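PDB 1GVD: MYB proto-oncogene protein from Mus musculus, which probably binds specific DNA sequences as a nuclear transcription regulator, this fragment being the second of its Myb repeats. Local coordinates for residues A[12-17]-A[31-36]. The protein carries 1 engineered substitution. Sequence-based numbering, arbitrary orientation.
Sequences QRLIKL and KHLKGR. Engineered in segment 12-17: Leu14 (natural residue Val). Unlike the reference sequence in segment 12-17: Lys16 (reference Gln). With SO4 (sulfate ion), chain C.
Leu33 pushes its branched end against helix 8-21. Leu33 CD2 lies 3.9 Å from Arg13 CB. Leu33 CG packs on Leu17 CD1 at 3.9 Å, and Leu33 CD1 meets CD1 of Leu14, an engineered residue that replaces valine, at 4.1 Å, the two side chains crossing nearly at right angles. Leu17 also sets both methyls against His32: CD1 touches His32 CB at 3.8 Å, while CD2 meets CB and the CG-CD2 side of the ring obliquely.

One polar bond borders this apolar patch. In the conformer described, one of two modelled, Arg13 NH2 donates to the backbone oxygen His32 O at 3.2 Å, with an N-H...O angle of 168° and the acceptor in the guanidinium plane. The bend at chi3 (63°) brings NE back beside Leu33 CD2, so that CB and NE both lie against that methyl while the NH2 end reaches the loop. Shortening Leu33 to an alanine is likely to open a gap facing Arg13, Leu14 and Leu17 and to take away the methyl against which the arginine chain lies.

Behind Leu33 the chain makes a type II turn to Arg36, closed by Arg36 N to Leu33 O; Gly35 suits its positive phi (76°), and its N donates a hydrogen bond to a sulfate ion, probably from the crystallisation liquor. Arg36 then forms a salt bridge with Glu10 and a cation-pi contact with Trp6. Leu14 and Leu33 both reach Cys41 on helix 38-49, so the loop joining the second and third helices packs into the three-helix, helix-turn-helix-related core of a Myb repeat.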
loop_
_atom_site.group_PDB
_atom_site.type_symbol
_atom_site.label_atom_id
_atom_site.label_comp_id
_atom_site.label_asym_id
_atom_site.label_seq_id
_atom_site.Cartn_x
_atom_site.Cartn_y
_atom_site.Cartn_z
ATOM N N GLN A 12 -4.221 -7.015 1.859
ATOM C CA GLN A 12 -3.816 -8.173 1.078
ATOM C C GLN A 12 -3.329 -7.748 -0.303
ATOM O O GLN A 12 -2.332 -8.268 -0.803
ATOM C CB GLN A 12 -4.973 -9.164 0.945
ATOM C CG GLN A 12 -4.564 -10.475 0.292
ATOM C CD GLN A 12 -3.520 -11.226 1.097
ATOM O OE1 GLN A 12 -3.805 -11.744 2.177
ATOM N NE2 GLN A 12 -2.299 -11.280 0.578
ATOM N N ARG A 13 -4.030 -6.807 -0.928
ATOM C CA ARG A 13 -3.616 -6.327 -2.244
ATOM C C ARG A 13 -2.261 -5.624 -2.161
ATOM O O ARG A 13 -1.417 -5.790 -3.045
ATOM C CB ARG A 13 -4.660 -5.368 -2.824
ATOM C CG ARG A 13 -6.007 -6.016 -3.113
ATOM C CD ARG A 13 -7.053 -4.974 -3.492
ATOM N NE ARG A 13 -6.711 -4.255 -4.718
ATOM C CZ ARG A 13 -6.749 -4.787 -5.935
ATOM N NH1 ARG A 13 -7.119 -6.048 -6.101
ATOM N NH2 ARG A 13 -6.416 -4.055 -6.990
ATOM N N LEU A 14 -2.045 -4.852 -1.100
ATOM C CA LEU A 14 -0.779 -4.148 -0.941
ATOM C C LEU A 14 0.364 -5.147 -0.814
ATOM O O LEU A 14 1.436 -4.941 -1.377
ATOM C CB LEU A 14 -0.829 -3.228 0.282
ATOM C CG LEU A 14 0.438 -2.413 0.565
ATOM C CD1 LEU A 14 0.813 -1.581 -0.650
ATOM C CD2 LEU A 14 0.204 -1.523 1.774
ATOM N N ILE A 15 0.140 -6.233 -0.083
ATOM C CA ILE A 15 1.167 -7.259 0.072
ATOM C C ILE A 15 1.563 -7.799 -1.305
ATOM O O ILE A 15 2.750 -7.922 -1.613
ATOM C CB ILE A 15 0.658 -8.418 0.965
ATOM C CG1 ILE A 15 0.625 -7.955 2.422
ATOM C CG2 ILE A 15 1.548 -9.649 0.807
ATOM C CD1 ILE A 15 -0.019 -8.948 3.372
ATOM N N LYS A 16 0.571 -8.101 -2.138
ATOM C CA LYS A 16 0.839 -8.613 -3.478
ATOM C C LYS A 16 1.539 -7.589 -4.370
ATOM O O LYS A 16 2.417 -7.943 -5.159
ATOM C CB LYS A 16 -0.464 -9.071 -4.137
ATOM C CG LYS A 16 -1.070 -10.304 -3.492
ATOM C CD LYS A 16 -2.319 -10.757 -4.227
ATOM C CE LYS A 16 -2.842 -12.068 -3.664
ATOM N NZ LYS A 16 -1.840 -13.163 -3.796
ATOM N N LEU A 17 1.158 -6.321 -4.247
ATOM C CA LEU A 17 1.777 -5.279 -5.058
ATOM C C LEU A 17 3.236 -5.048 -4.667
ATOM O O LEU A 17 4.080 -4.797 -5.524
ATOM C CB LEU A 17 0.968 -3.982 -4.958
ATOM C CG LEU A 17 -0.363 -4.055 -5.715
ATOM C CD1 LEU A 17 -1.292 -2.943 -5.252
ATOM C CD2 LEU A 17 -0.103 -3.963 -7.215
ATOM N N LYS A 31 -1.258 3.370 -7.794
ATOM C CA LYS A 31 -2.109 3.448 -8.976
ATOM C C LYS A 31 -3.087 2.273 -9.025
ATOM O O LYS A 31 -4.132 2.350 -9.673
ATOM C CB LYS A 31 -1.239 3.458 -10.234
ATOM C CG LYS A 31 -1.952 3.905 -11.497
ATOM C CD LYS A 31 -1.001 3.907 -12.687
ATOM C CE LYS A 31 0.239 4.752 -12.417
ATOM N NZ LYS A 31 -0.096 6.166 -12.092
ATOM N N HIS A 32 -2.744 1.191 -8.330
ATOM C CA HIS A 32 -3.569 -0.013 -8.296
ATOM C C HIS A 32 -4.487 -0.093 -7.082
ATOM O O HIS A 32 -5.208 -1.078 -6.909
ATOM C CB HIS A 32 -2.668 -1.250 -8.327
ATOM C CG HIS A 32 -1.818 -1.343 -9.553
ATOM N ND1 HIS A 32 -2.310 -1.757 -10.772
ATOM C CD2 HIS A 32 -0.513 -1.043 -9.757
ATOM C CE1 HIS A 32 -1.346 -1.709 -11.673
ATOM N NE2 HIS A 32 -0.246 -1.279 -11.084
ATOM N N LEU A 33 -4.455 0.934 -6.238
ATOM C CA LEU A 33 -5.286 0.976 -5.039
ATOM C C LEU A 33 -6.152 2.229 -5.036
ATOM O O LEU A 33 -5.674 3.326 -4.756
ATOM C CB LEU A 33 -4.409 0.951 -3.785
ATOM C CG LEU A 33 -3.624 -0.342 -3.549
ATOM C CD1 LEU A 33 -2.580 -0.126 -2.466
ATOM C CD2 LEU A 33 -4.582 -1.456 -3.157
ATOM N N LYS A 34 -7.430 2.051 -5.350
ATOM C CA LYS A 34 -8.381 3.152 -5.401
ATOM C C LYS A 34 -8.394 3.956 -4.102
ATOM O O LYS A 34 -8.475 3.388 -3.015
ATOM C CB LYS A 34 -9.782 2.597 -5.669
ATOM C CG LYS A 34 -10.800 3.623 -6.130
ATOM C CD LYS A 34 -10.522 4.064 -7.557
ATOM C CE LYS A 34 -11.605 5.001 -8.064
ATOM N NZ LYS A 34 -11.379 5.394 -9.482
ATOM N N GLY A 35 -8.303 5.278 -4.221
ATOM C CA GLY A 35 -8.341 6.131 -3.046
ATOM C C GLY A 35 -7.093 6.197 -2.186
ATOM O O GLY A 35 -7.151 6.667 -1.051
ATOM N N ARG A 36 -5.967 5.729 -2.717
ATOM C CA ARG A 36 -4.707 5.756 -1.975
ATOM C C ARG A 36 -3.614 6.468 -2.759
ATOM O O ARG A 36 -3.592 6.420 -3.989
ATOM C CB ARG A 36 -4.218 4.332 -1.677
ATOM C CG ARG A 36 -5.137 3.493 -0.812
ATOM C CD ARG A 36 -5.298 4.076 0.576
ATOM N NE ARG A 36 -6.221 3.277 1.376
ATOM C CZ ARG A 36 -6.656 3.619 2.583
ATOM N NH1 ARG A 36 -6.250 4.752 3.144
ATOM N NH2 ARG A 36 -7.508 2.834 3.223
HETATM S S SO4 C . -8.375 7.518 -7.041
HETATM O O1 SO4 C . -7.879 8.286 -5.884
HETATM O O2 SO4 C . -7.954 8.182 -8.289
HETATM O O3 SO4 C . -7.819 6.152 -7.000
HETATM O O4 SO4 C . -9.848 7.450 -6.994
#